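Local structure of putative secreted cellulose-binding protein (Streptomyces coelicolor, 4OY6) at residues Cys34-Gln39 / Tyr80-Ala85; Asp59-Val64 / Leu129-Leu134; Ile167-Ala170 / Gln175-Phe178. The protein is a copper-dependent lytic polysaccharide monooxygenase of family AA10 that oxidises cellulose and so takes part in its degradation. One frame throughout, in Å; residues are numbered along the deposited sequence.

Interaction 1: residues Cys34-Gln39 / Tyr80-Ala85; sequences CWQAWQ and YNSLDA
Gln-36 reaches from the helix across to Ser-82 and Ala-85, and one hydrogen bond joins the two segments. Its NE2 donates to the backbone O of Ser-82 at 3.0 Å with an N-H...O angle of 169°. That oxygen lies close to the amide plane of Gln-36, whereas the donor stands well above the carbonyl plane of Ser-82. Ala-85 N binds the same oxygen from the opposite face, at 3.2 Å, which is consistent with this out-of-plane approach; two N-H groups thus grip one acceptor. NE2 is also bonded to the backbone O of Met-33, a turn earlier, which fixes the rotation of the amide. The side chain gets there by folding back, with CG between the backbone N and carbonyl carbon (chi1 64°) and a second bend at chi2.

Van der Waals contacts fill in around this bond. The methyl CB of Ala-85 rests over one face of the amide, 3.6 Å from Gln-36 NE2. Beside it the backbones come close, and Ser-82 OG is wedged against the helix, 3.3 Å from both CA and CB of Ala-37. The small alanine allows this approach, and its CA lies 5.1 Å from that of Ser-82. Shortening Gln-36 to alanine would probably deprive Ser-82 O and Met-33 O of this shared donor and open a gap beside the Ala-85 methyl.

Other bonds tie both partners into their surroundings: Cys-34 forms a disulfide with Cys-14, and Leu-83 O accepts from Arg-10 NH1. The arrangement is that of a side-chain amide docking a helix onto a short 3-10 turn. It belongs to the helical insertion that follows the first strand in AA10 enzymes, here packed against the long loop before strand 92-93.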
ATOM      1  N   CYS A  34      12.468  -3.220   4.833  1.00  6.83           N
ATOM      2  CA  CYS A  34      12.980  -2.703   3.570  1.00  6.88           C
ATOM      3  C   CYS A  34      14.190  -3.493   3.115  1.00  7.27           C
ATOM      4  O   CYS A  34      14.318  -3.771   1.928  1.00  7.94           O
ATOM      5  CB  CYS A  34      13.274  -1.220   3.631  1.00  7.84           C
ATOM      6  SG  CYS A  34      11.815  -0.153   3.627  1.00  8.69           S
ATOM      7  N   TRP A  35      15.065  -3.864   4.041  1.00  7.71           N
ATOM      8  CA  TRP A  35      16.239  -4.643   3.672  1.00  8.35           C
ATOM      9  C   TRP A  35      15.850  -5.949   2.989  1.00  8.62           C
ATOM     10  O   TRP A  35      16.366  -6.259   1.926  1.00  8.95           O
ATOM     11  CB  TRP A  35      17.130  -4.881   4.886  1.00  9.32           C
ATOM     12  CG  TRP A  35      18.421  -5.599   4.559  1.00 11.44           C
ATOM     13  CD1 TRP A  35      18.738  -6.843   4.905  1.00 16.73           C
ATOM     14  CD2 TRP A  35      19.510  -5.116   3.744  1.00 14.25           C
ATOM     15  NE1 TRP A  35      19.971  -7.173   4.421  1.00 17.62           N
ATOM     16  CE2 TRP A  35      20.459  -6.134   3.687  1.00 16.82           C
ATOM     17  CE3 TRP A  35      19.743  -3.929   3.010  1.00 18.31           C
ATOM     18  CZ2 TRP A  35      21.670  -6.013   2.961  1.00 19.48           C
ATOM     19  CZ3 TRP A  35      20.948  -3.790   2.306  1.00 23.30           C
ATOM     20  CH2 TRP A  35      21.885  -4.830   2.284  1.00 22.22           C
ATOM     21  N   GLN A  36      14.910  -6.683   3.553  1.00  7.96           N
ATOM     22  CA  GLN A  36      14.552  -7.968   2.954  1.00  8.59           C
ATOM     23  C   GLN A  36      13.887  -7.761   1.599  1.00  8.42           C
ATOM     24  O   GLN A  36      14.047  -8.587   0.711  1.00  9.81           O
ATOM     25  CB  GLN A  36      13.709  -8.829   3.896  1.00  8.92           C
ATOM     26  CG  GLN A  36      12.341  -8.289   4.276  1.00  9.11           C
ATOM     27  CD  GLN A  36      11.219  -8.584   3.277  1.00  9.02           C
ATOM     28  OE1 GLN A  36      11.132  -9.693   2.735  1.00 10.68           O
ATOM     29  NE2 GLN A  36      10.320  -7.638   3.080  1.00  8.18           N
ATOM     30  N   ALA A  37      13.154  -6.657   1.425  1.00  8.15           N
ATOM     31  CA  ALA A  37      12.533  -6.352   0.129  1.00  8.48           C
ATOM     32  C   ALA A  37      13.605  -6.036  -0.922  1.00  8.64           C
ATOM     33  O   ALA A  37      13.588  -6.573  -2.022  1.00  9.12           O
ATOM     34  CB  ALA A  37      11.550  -5.208   0.279  1.00  8.23           C
ATOM     35  N   TRP A  38      14.557  -5.164  -0.588  1.00  8.41           N
ATOM     36  CA  TRP A  38      15.652  -4.841  -1.504  1.00  9.34           C
ATOM     37  C   TRP A  38      16.475  -6.076  -1.853  1.00  9.62           C
ATOM     38  O   TRP A  38      16.958  -6.191  -2.978  1.00 12.48           O
ATOM     39  CB  TRP A  38      16.558  -3.761  -0.907  1.00  9.67           C
ATOM     40  CG  TRP A  38      16.072  -2.332  -0.959  1.00  8.75           C
ATOM     41  CD1 TRP A  38      15.567  -1.590   0.064  1.00  9.49           C
ATOM     42  CD2 TRP A  38      16.085  -1.475  -2.101  1.00  8.17           C
ATOM     43  NE1 TRP A  38      15.273  -0.322  -0.372  1.00 10.23           N
ATOM     44  CE2 TRP A  38      15.592  -0.233  -1.701  1.00  8.88           C
ATOM     45  CE3 TRP A  38      16.498  -1.635  -3.423  1.00 10.58           C
ATOM     46  CZ2 TRP A  38      15.504   0.846  -2.578  1.00  9.81           C
ATOM     47  CZ3 TRP A  38      16.384  -0.588  -4.277  1.00 10.95           C
ATOM     48  CH2 TRP A  38      15.900   0.629  -3.856  1.00 10.65           C
ATOM     49  N   GLN A  39      16.658  -6.978  -0.893  1.00  9.36           N
ATOM     50  CA  GLN A  39      17.381  -8.204  -1.149  1.00 11.03           C
ATOM     51  C   GLN A  39      16.627  -9.172  -2.050  1.00 12.21           C
ATOM     52  O   GLN A  39      17.232  -9.861  -2.860  1.00 18.17           O
ATOM     53  CB  GLN A  39      17.799  -8.885   0.165  1.00 13.93           C
ATOM     54  CG  GLN A  39      18.731  -8.094   1.067  1.00 15.99           C
ATOM     55  CD  GLN A  39      19.694  -7.201   0.345  1.00 24.74           C
ATOM     56  OE1 GLN A  39      20.649  -7.674  -0.227  1.00 28.40           O
ATOM     57  NE2 GLN A  39      19.470  -5.881   0.410  1.00 31.28           N
ATOM     58  N   TYR A  80       6.601  -8.010  -6.328  1.00  7.52           N
ATOM     59  CA  TYR A  80       6.286  -7.387  -5.048  1.00  7.53           C
ATOM     60  C   TYR A  80       6.005  -8.393  -3.938  1.00  7.06           C
ATOM     61  O   TYR A  80       5.468  -8.017  -2.891  1.00  7.41           O
ATOM     62  CB  TYR A  80       5.081  -6.447  -5.214  1.00  7.32           C
ATOM     63  CG  TYR A  80       5.305  -5.426  -6.299  1.00  6.70           C
ATOM     64  CD1 TYR A  80       6.113  -4.321  -6.078  1.00  7.16           C
ATOM     65  CD2 TYR A  80       4.728  -5.558  -7.560  1.00  7.00           C
ATOM     66  CE1 TYR A  80       6.385  -3.398  -7.082  1.00  7.35           C
ATOM     67  CE2 TYR A  80       4.994  -4.640  -8.554  1.00  6.92           C
ATOM     68  CZ  TYR A  80       5.800  -3.553  -8.319  1.00  7.24           C
ATOM     69  OH  TYR A  80       6.068  -2.680  -9.362  1.00  8.32           O
ATOM     70  N   ASN A  81       6.394  -9.654  -4.132  1.00  8.17           N
ATOM     71  CA  ASN A  81       6.051 -10.669  -3.146  1.00  7.92           C
ATOM     72  C   ASN A  81       6.638 -10.367  -1.763  1.00  7.61           C
ATOM     73  O   ASN A  81       6.075 -10.774  -0.739  1.00  9.08           O
ATOM     74  CB  ASN A  81       6.468 -12.077  -3.599  1.00  9.21           C
ATOM     75  CG  ASN A  81       5.624 -12.594  -4.733  1.00 10.84           C
ATOM     76  OD1 ASN A  81       4.741 -11.913  -5.230  1.00  9.40           O
ATOM     77  ND2 ASN A  81       5.904 -13.816  -5.148  1.00 12.76           N
ATOM     78  N   SER A  82       7.792  -9.718  -1.714  1.00  8.16           N
ATOM     79  CA  SER A  82       8.431  -9.395  -0.439  1.00  7.83           C
ATOM     80  C   SER A  82       7.609  -8.416   0.389  1.00  6.98           C
ATOM     81  O   SER A  82       7.822  -8.306   1.593  1.00  8.00           O
ATOM     82  CB  SER A  82       9.823  -8.807  -0.670  1.00  9.40           C
ATOM     83  OG  SER A  82       9.791  -7.543  -1.302  1.00 10.38           O
ATOM     84  N   LEU A  83       6.665  -7.719  -0.225  1.00  7.63           N
ATOM     85  CA  LEU A  83       5.797  -6.822   0.530  1.00  6.92           C
ATOM     86  C   LEU A  83       4.779  -7.575   1.397  1.00  6.94           C
ATOM     87  O   LEU A  83       4.121  -6.966   2.247  1.00  8.35           O
ATOM     88  CB  LEU A  83       5.067  -5.813  -0.371  1.00  7.05           C
ATOM     89  CG  LEU A  83       5.962  -5.045  -1.350  1.00  7.35           C
ATOM     90  CD1 LEU A  83       5.112  -4.029  -2.081  1.00  7.89           C
ATOM     91  CD2 LEU A  83       7.161  -4.406  -0.647  1.00  8.20           C
ATOM     92  N   ASP A  84       4.653  -8.894   1.177  1.00  7.34           N
ATOM     93  CA  ASP A  84       3.814  -9.733   2.024  1.00  8.31           C
ATOM     94  C   ASP A  84       4.546 -10.241   3.277  1.00  8.59           C
ATOM     95  O   ASP A  84       3.949 -10.932   4.109  1.00  9.97           O
ATOM     96  CB  ASP A  84       3.306 -10.934   1.234  1.00  8.72           C
ATOM     97  CG  ASP A  84       2.333 -10.569   0.121  1.00  8.76           C
ATOM     98  OD1 ASP A  84       1.567  -9.601   0.288  1.00  9.25           O
ATOM     99  OD2 ASP A  84       2.317 -11.304  -0.888  1.00  9.76           O
ATOM    100  N   ALA A  85       5.833  -9.927   3.430  1.00  8.80           N
ATOM    101  CA  ALA A  85       6.546 -10.321   4.631  1.00  9.23           C
ATOM    102  C   ALA A  85       5.872  -9.740   5.867  1.00  9.04           C
ATOM    103  O   ALA A  85       5.317  -8.633   5.833  1.00  9.49           O
ATOM    104  CB  ALA A  85       7.995  -9.885   4.549  1.00 10.72           C
TER

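Interaction 2: residues Asp59-Val64 / Leu129-Leu134; sequences DFEAVV and LTWGEL
Trp-131 lays its indole against the turn of 59-64, and three residues of that turn meet different parts of it. Along the edge, NE1 donates to the backbone O of Val-64 at 2.8 Å with an N-H...O angle of 162°. The oxygen lies almost in the ring plane, and the N-H arrives in the carbonyl plane, an in-plane bond that holds the rotation of the indole. Over one face sits Glu-61: its CG is 3.7 Å from the centroid of the five-membered ring, only 8° off the normal, a clear CH-pi contact. With the chain extended beyond CG (chi2 -171°), the carboxylate runs on toward the CB of Trp-131, its plane inclined to the ring. The benzo end is lined by Phe-60 CB, 3.9 Å from Trp-131 CH2, and by Val-64 CB, 4.0 Å from Trp-131 CZ2.

In this immunoglobulin-like beta-sandwich, the fold of the family, the contact pins the loop between strands 110-118 and 134-139 to the short helix 60-63. Further out, Asp-66 OD1 accepts from the backbone N of Trp-131 and so positions the main chain from which the indole springs, while a bound zinc ion lies about 4 Å from the tryptophan side chain at the nearest atoms. The ring of Phe-60 turns toward the sheet, touching Tyr-112 and Leu-114, and Lys-119 NZ bonds Gly-132 O.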
ATOM      1  N   ASP A  59     -13.778  -7.803  -8.459  1.00 17.15           N
ATOM      2  CA  ASP A  59     -13.875  -8.938  -7.546  1.00 18.95           C
ATOM      3  C   ASP A  59     -12.522  -9.186  -6.895  1.00 16.14           C
ATOM      4  O   ASP A  59     -11.812 -10.134  -7.223  1.00 18.71           O
ATOM      5  CB  ASP A  59     -14.395 -10.195  -8.248  1.00 21.99           C
ATOM      6  CG  ASP A  59     -14.777 -11.288  -7.259  1.00 27.66           C
ATOM      7  OD1 ASP A  59     -14.589 -11.114  -6.024  1.00 30.09           O
ATOM      8  OD2 ASP A  59     -15.267 -12.327  -7.717  1.00 35.70           O
ATOM      9  N   PHE A  60     -12.166  -8.317  -5.960  1.00 15.64           N
ATOM     10  CA  PHE A  60     -10.806  -8.303  -5.467  1.00 14.73           C
ATOM     11  C   PHE A  60     -10.460  -9.496  -4.589  1.00 14.82           C
ATOM     12  O   PHE A  60      -9.348 -10.009  -4.660  1.00 15.58           O
ATOM     13  CB  PHE A  60     -10.479  -6.966  -4.800  1.00 13.88           C
ATOM     14  CG  PHE A  60     -10.770  -5.780  -5.676  1.00 13.43           C
ATOM     15  CD1 PHE A  60     -10.260  -5.718  -6.965  1.00 13.08           C
ATOM     16  CD2 PHE A  60     -11.598  -4.756  -5.251  1.00 14.22           C
ATOM     17  CE1 PHE A  60     -10.565  -4.650  -7.791  1.00 13.39           C
ATOM     18  CE2 PHE A  60     -11.900  -3.685  -6.082  1.00 13.95           C
ATOM     19  CZ  PHE A  60     -11.391  -3.634  -7.352  1.00 13.12           C
ATOM     20  N   GLU A  61     -11.405  -9.975  -3.793  1.00 18.09           N
ATOM     21  CA  GLU A  61     -11.151 -11.165  -2.988  1.00 19.12           C
ATOM     22  C   GLU A  61     -10.894 -12.410  -3.836  1.00 20.52           C
ATOM     23  O   GLU A  61     -10.197 -13.329  -3.397  1.00 24.73           O
ATOM     24  CB  GLU A  61     -12.289 -11.411  -1.995  1.00 22.37           C
ATOM     25  CG  GLU A  61     -12.363 -10.308  -0.952  1.00 25.96           C
ATOM     26  CD  GLU A  61     -13.321 -10.591   0.177  1.00 36.51           C
ATOM     27  OE1 GLU A  61     -13.526  -9.675   0.998  1.00 44.52           O
ATOM     28  OE2 GLU A  61     -13.854 -11.715   0.243  1.00 43.27           O
ATOM     29  N   ALA A  62     -11.442 -12.448  -5.043  1.00 19.81           N
ATOM     30  CA  ALA A  62     -11.219 -13.594  -5.918  1.00 20.71           C
ATOM     31  C   ALA A  62      -9.802 -13.657  -6.495  1.00 19.92           C
ATOM     32  O   ALA A  62      -9.331 -14.735  -6.873  1.00 24.89           O
ATOM     33  CB  ALA A  62     -12.214 -13.573  -7.062  1.00 22.83           C
ATOM     34  N   VAL A  63      -9.135 -12.510  -6.582  1.00 16.33           N
ATOM     35  CA  VAL A  63      -7.810 -12.438  -7.208  1.00 16.01           C
ATOM     36  C   VAL A  63      -6.670 -12.062  -6.254  1.00 13.15           C
ATOM     37  O   VAL A  63      -5.503 -12.108  -6.643  1.00 14.40           O
ATOM     38  CB  VAL A  63      -7.819 -11.520  -8.466  1.00 17.07           C
ATOM     39  CG1 VAL A  63      -8.748 -12.082  -9.534  1.00 22.89           C
ATOM     40  CG2 VAL A  63      -8.210 -10.102  -8.106  1.00 15.85           C
ATOM     41  N   VAL A  64      -7.002 -11.697  -5.014  1.00 12.50           N
ATOM     42  CA  VAL A  64      -6.007 -11.310  -4.005  1.00 11.99           C
ATOM     43  C   VAL A  64      -6.222 -12.209  -2.792  1.00 11.71           C
ATOM     44  O   VAL A  64      -7.041 -11.908  -1.934  1.00 13.66           O
ATOM     45  CB  VAL A  64      -6.128  -9.825  -3.617  1.00 11.91           C
ATOM     46  CG1 VAL A  64      -5.134  -9.475  -2.515  1.00 11.27           C
ATOM     47  CG2 VAL A  64      -5.922  -8.939  -4.845  1.00 12.01           C
ATOM     48  N   LEU A 129      -1.656 -10.121   6.775  1.00  9.86           N
ATOM     49  CA  LEU A 129      -2.881  -9.421   6.414  1.00 10.16           C
ATOM     50  C   LEU A 129      -3.859 -10.359   5.699  1.00 11.60           C
ATOM     51  O   LEU A 129      -3.479 -11.117   4.809  1.00 12.96           O
ATOM     52  CB  LEU A 129      -2.590  -8.251   5.499  1.00 14.02           C
ATOM     53  CG  LEU A 129      -2.487  -6.880   6.103  1.00 21.93           C
ATOM     54  CD1 LEU A 129      -1.093  -6.795   6.698  1.00 26.85           C
ATOM     55  CD2 LEU A 129      -2.746  -5.845   4.997  1.00 20.28           C
ATOM     56  N   THR A 130      -5.119 -10.260   6.103  1.00 11.48           N
ATOM     57  CA  THR A 130      -6.226 -10.988   5.487  1.00 12.21           C
ATOM     58  C   THR A 130      -7.369  -9.998   5.292  1.00 11.17           C
ATOM     59  O   THR A 130      -7.445  -8.980   5.970  1.00 11.74           O
ATOM     60  CB  THR A 130      -6.721 -12.153   6.356  1.00 14.19           C
ATOM     61  OG1 THR A 130      -7.380 -11.612   7.504  1.00 17.28           O
ATOM     62  CG2 THR A 130      -5.548 -13.070   6.753  1.00 15.36           C
ATOM     63  N   TRP A 131      -8.279 -10.337   4.390  1.00 11.69           N
ATOM     64  CA  TRP A 131      -9.447  -9.499   4.163  1.00 11.79           C
ATOM     65  C   TRP A 131     -10.313  -9.401   5.424  1.00 12.13           C
ATOM     66  O   TRP A 131     -10.902  -8.357   5.703  1.00 13.49           O
ATOM     67  CB  TRP A 131     -10.260 -10.026   2.996  1.00 12.82           C
ATOM     68  CG  TRP A 131      -9.607  -9.804   1.663  1.00 11.56           C
ATOM     69  CD1 TRP A 131      -8.869 -10.707   0.935  1.00 12.96           C
ATOM     70  CD2 TRP A 131      -9.631  -8.600   0.886  1.00 11.11           C
ATOM     71  NE1 TRP A 131      -8.456 -10.146  -0.238  1.00 12.94           N
ATOM     72  CE2 TRP A 131      -8.908  -8.854  -0.297  1.00 11.33           C
ATOM     73  CE3 TRP A 131     -10.210  -7.347   1.057  1.00 12.76           C
ATOM     74  CZ2 TRP A 131      -8.765  -7.893  -1.303  1.00 12.64           C
ATOM     75  CZ3 TRP A 131     -10.045  -6.382   0.057  1.00 13.42           C
ATOM     76  CH2 TRP A 131      -9.340  -6.669  -1.101  1.00 12.89           C
ATOM     77  N   GLY A 132     -10.372 -10.482   6.183  1.00 12.73           N
ATOM     78  CA  GLY A 132     -11.183 -10.511   7.389  1.00 14.48           C
ATOM     79  C   GLY A 132     -10.683  -9.626   8.511  1.00 13.81           C
ATOM     80  O   GLY A 132     -11.436  -9.311   9.431  1.00 17.29           O
ATOM     81  N   GLU A 133      -9.425  -9.198   8.425  1.00 12.64           N
ATOM     82  CA  GLU A 133      -8.827  -8.304   9.416  1.00 13.03           C
ATOM     83  C   GLU A 133      -8.887  -6.858   9.013  1.00 10.80           C
ATOM     84  O   GLU A 133      -8.313  -6.024   9.705  1.00 13.22           O
ATOM     85  CB  GLU A 133      -7.363  -8.694   9.664  1.00 15.30           C
ATOM     86  CG  GLU A 133      -7.182 -10.071  10.278  1.00 20.02           C
ATOM     87  CD  GLU A 133      -7.485 -10.127  11.751  1.00 23.36           C
ATOM     88  OE1 GLU A 133      -8.027  -9.144  12.313  1.00 23.67           O
ATOM     89  OE2 GLU A 133      -7.136 -11.172  12.352  1.00 30.38           O
ATOM     90  N   LEU A 134      -9.572  -6.556   7.903  1.00 11.05           N
ATOM     91  CA  LEU A 134      -9.772  -5.188   7.455  1.00 10.82           C
ATOM     92  C   LEU A 134     -11.148  -4.664   7.793  1.00 11.03           C
ATOM     93  O   LEU A 134     -12.136  -5.422   7.791  1.00 15.01           O
ATOM     94  CB  LEU A 134      -9.583  -5.080   5.948  1.00 11.69           C
ATOM     95  CG  LEU A 134      -8.204  -5.365   5.382  1.00 13.11           C
ATOM     96  CD1 LEU A 134      -8.233  -5.307   3.860  1.00 15.01           C
ATOM     97  CD2 LEU A 134      -7.166  -4.416   5.932  1.00 13.95           C
TER

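Interaction 3: residues Ile167-Ala170 / Gln175-Phe178; sequences IWQA and QTYF
Trp-168 and Tyr-177 form an antiparallel hydrogen-bonded pair, each satisfying the other's backbone: Trp-168 N donates to Tyr-177 O at 3.0 Å, and Tyr-177 N to Trp-168 O at 2.9 Å. A third bond, Ala-170 N to Gln-175 O at 2.9 Å, closes the ladder near the turn. On the face bearing Gln-169 and Thr-176, a non-hydrogen-bonded pair, Thr-176 OG1 donates to Gln-169 OE1 at 2.7 Å, while Gln-169 NE2 is taken by Asp-174 OD1. Alongside, Ile-167 CG2 and Thr-176 CG2 press tightly together at 3.4 Å.

This is the beta hairpin of strands 161-170 and 175-184, whose turn end reaches the copper centre. There the six-membered ring of Trp-168 and the ring of Tyr-177 form an offset stack, centroids 4.2 Å apart and planes at 20°. With Trp-168 CG anti to the backbone N (chi1 167°), the indole swings beside the tyrosine, CE3 lying 3.4 Å from Tyr-177 CD1. Gly-109 O satisfies Trp-168 NE1. Tyr-177 meets the ring of His-1, a copper ligand, edge-to-face, and its own side chain comes within about 3 Å of the copper at the nearest atoms. Its OH bonds weakly to Gln-175 OE1; Gln-175 NE2 binds Asn-54 OD1.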
ATOM      1  N   ILE A 167      -7.217   0.796  -2.413  1.00  6.86           N
ATOM      2  CA  ILE A 167      -7.473   0.183  -3.712  1.00  7.67           C
ATOM      3  C   ILE A 167      -7.909   1.280  -4.674  1.00  6.81           C
ATOM      4  O   ILE A 167      -8.917   1.940  -4.449  1.00  8.52           O
ATOM      5  CB  ILE A 167      -8.531  -0.935  -3.614  1.00  8.72           C
ATOM      6  CG1 ILE A 167      -8.106  -1.977  -2.568  1.00  9.07           C
ATOM      7  CG2 ILE A 167      -8.741  -1.571  -4.975  1.00  9.35           C
ATOM      8  CD1 ILE A 167      -9.044  -3.133  -2.381  1.00 10.91           C
ATOM      9  N   TRP A 168      -7.119   1.470  -5.725  1.00  7.14           N
ATOM     10  CA  TRP A 168      -7.354   2.477  -6.756  1.00  7.22           C
ATOM     11  C   TRP A 168      -7.823   1.768  -8.011  1.00  8.10           C
ATOM     12  O   TRP A 168      -7.050   1.039  -8.629  1.00  8.70           O
ATOM     13  CB  TRP A 168      -6.072   3.253  -7.025  1.00  7.50           C
ATOM     14  CG  TRP A 168      -6.025   4.128  -8.243  1.00  8.03           C
ATOM     15  CD1 TRP A 168      -7.062   4.695  -8.927  1.00  9.01           C
ATOM     16  CD2 TRP A 168      -4.830   4.536  -8.904  1.00  8.35           C
ATOM     17  NE1 TRP A 168      -6.570   5.420  -9.989  1.00 10.03           N
ATOM     18  CE2 TRP A 168      -5.201   5.342  -9.990  1.00  9.17           C
ATOM     19  CE3 TRP A 168      -3.467   4.275  -8.684  1.00  9.48           C
ATOM     20  CZ2 TRP A 168      -4.255   5.884 -10.865  1.00 10.89           C
ATOM     21  CZ3 TRP A 168      -2.541   4.813  -9.531  1.00 10.76           C
ATOM     22  CH2 TRP A 168      -2.936   5.596 -10.624  1.00 10.50           C
ATOM     23  N   GLN A 169      -9.076   1.979  -8.390  1.00  8.77           N
ATOM     24  CA  GLN A 169      -9.595   1.476  -9.651  1.00  9.28           C
ATOM     25  C   GLN A 169      -9.412   2.586 -10.686  1.00  9.26           C
ATOM     26  O   GLN A 169     -10.082   3.618 -10.605  1.00 10.53           O
ATOM     27  CB  GLN A 169     -11.073   1.091  -9.530  1.00  9.78           C
ATOM     28  CG  GLN A 169     -11.672   0.569 -10.819  1.00 11.03           C
ATOM     29  CD  GLN A 169     -11.121  -0.767 -11.211  1.00 11.44           C
ATOM     30  OE1 GLN A 169     -10.725  -1.582 -10.371  1.00 11.35           O
ATOM     31  NE2 GLN A 169     -11.152  -1.036 -12.518  1.00 12.03           N
ATOM     32  N   ALA A 170      -8.469   2.403 -11.603  1.00 10.07           N
ATOM     33  CA  ALA A 170      -8.166   3.441 -12.579  1.00 10.80           C
ATOM     34  C   ALA A 170      -9.274   3.520 -13.623  1.00 12.73           C
ATOM     35  O   ALA A 170      -9.985   2.541 -13.846  1.00 15.25           O
ATOM     36  CB  ALA A 170      -6.826   3.172 -13.219  1.00 12.87           C
ATOM     37  N   GLN A 175      -8.065  -1.710 -14.517  1.00 10.29           N
ATOM     38  CA  GLN A 175      -6.741  -1.836 -13.915  1.00  9.85           C
ATOM     39  C   GLN A 175      -6.848  -1.287 -12.495  1.00  9.37           C
ATOM     40  O   GLN A 175      -7.456  -0.234 -12.265  1.00 10.49           O
ATOM     41  CB  GLN A 175      -5.726  -1.052 -14.716  1.00  9.91           C
ATOM     42  CG  GLN A 175      -4.305  -1.133 -14.195  1.00  9.82           C
ATOM     43  CD  GLN A 175      -3.356  -0.440 -15.131  1.00 10.79           C
ATOM     44  OE1 GLN A 175      -3.194   0.783 -15.095  1.00 11.30           O
ATOM     45  NE2 GLN A 175      -2.758  -1.214 -16.020  1.00 12.41           N
ATOM     46  N   THR A 176      -6.259  -2.014 -11.555  1.00  8.97           N
ATOM     47  CA  THR A 176      -6.451  -1.744 -10.137  1.00  8.76           C
ATOM     48  C   THR A 176      -5.097  -1.823  -9.435  1.00  8.16           C
ATOM     49  O   THR A 176      -4.319  -2.746  -9.670  1.00  8.49           O
ATOM     50  CB  THR A 176      -7.373  -2.796  -9.502  1.00  9.42           C
ATOM     51  OG1 THR A 176      -8.486  -3.072 -10.365  1.00 10.34           O
ATOM     52  CG2 THR A 176      -7.856  -2.340  -8.123  1.00  9.49           C
ATOM     53  N   TYR A 177      -4.836  -0.851  -8.556  1.00  7.01           N
ATOM     54  CA  TYR A 177      -3.619  -0.776  -7.757  1.00  7.15           C
ATOM     55  C   TYR A 177      -3.958  -1.075  -6.306  1.00  7.18           C
ATOM     56  O   TYR A 177      -4.978  -0.616  -5.815  1.00  7.50           O
ATOM     57  CB  TYR A 177      -2.965   0.601  -7.894  1.00  7.41           C
ATOM     58  CG  TYR A 177      -2.615   0.979  -9.310  1.00  7.65           C
ATOM     59  CD1 TYR A 177      -3.600   1.297 -10.243  1.00  8.73           C
ATOM     60  CD2 TYR A 177      -1.300   1.023  -9.731  1.00  7.62           C
ATOM     61  CE1 TYR A 177      -3.265   1.641 -11.543  1.00  8.57           C
ATOM     62  CE2 TYR A 177      -0.957   1.354 -11.049  1.00  8.54           C
ATOM     63  CZ  TYR A 177      -1.961   1.646 -11.952  1.00  9.24           C
ATOM     64  OH  TYR A 177      -1.628   1.956 -13.253  1.00 10.44           O
ATOM     65  N   PHE A 178      -3.076  -1.820  -5.640  1.00  7.30           N
ATOM     66  CA  PHE A 178      -3.326  -2.338  -4.287  1.00  7.62           C
ATOM     67  C   PHE A 178      -2.186  -1.889  -3.383  1.00  6.69           C
ATOM     68  O   PHE A 178      -1.078  -2.413  -3.480  1.00  7.76           O
ATOM     69  CB  PHE A 178      -3.410  -3.874  -4.291  1.00  7.61           C
ATOM     70  CG  PHE A 178      -4.508  -4.404  -5.183  1.00  8.48           C
ATOM     71  CD1 PHE A 178      -4.281  -4.681  -6.518  1.00  9.59           C
ATOM     72  CD2 PHE A 178      -5.771  -4.641  -4.676  1.00  8.93           C
ATOM     73  CE1 PHE A 178      -5.307  -5.157  -7.318  1.00 10.00           C
ATOM     74  CE2 PHE A 178      -6.798  -5.110  -5.472  1.00 10.13           C
ATOM     75  CZ  PHE A 178      -6.561  -5.373  -6.793  1.00 10.42           C
TER

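Along the chain interactions 1 and 2 interleave, 34-39 and 59-64 being followed by their partners 80-85 and 129-134, whereas interaction 3 is a local hairpin near the C-terminus. Interactions 2 and 3 are neighbours, with centres 14 Å apart: Phe-60 CE1 packs on Thr-176 CG2 at 3.6 Å and Trp-131 CH2 on Ile-167 CD1 at 3.8 Å, so the loop contact rests directly on the sheet that holds strands 161-170 and 175-184. Interaction 1 stands apart in the helical region, its centre 20 Å and 21 Å from the other two. One family domain thus combines a hairpin that places Tyr-177 beside the copper site, a loop-helix contact resting on it, and a separate helix-loop contact that does not touch it.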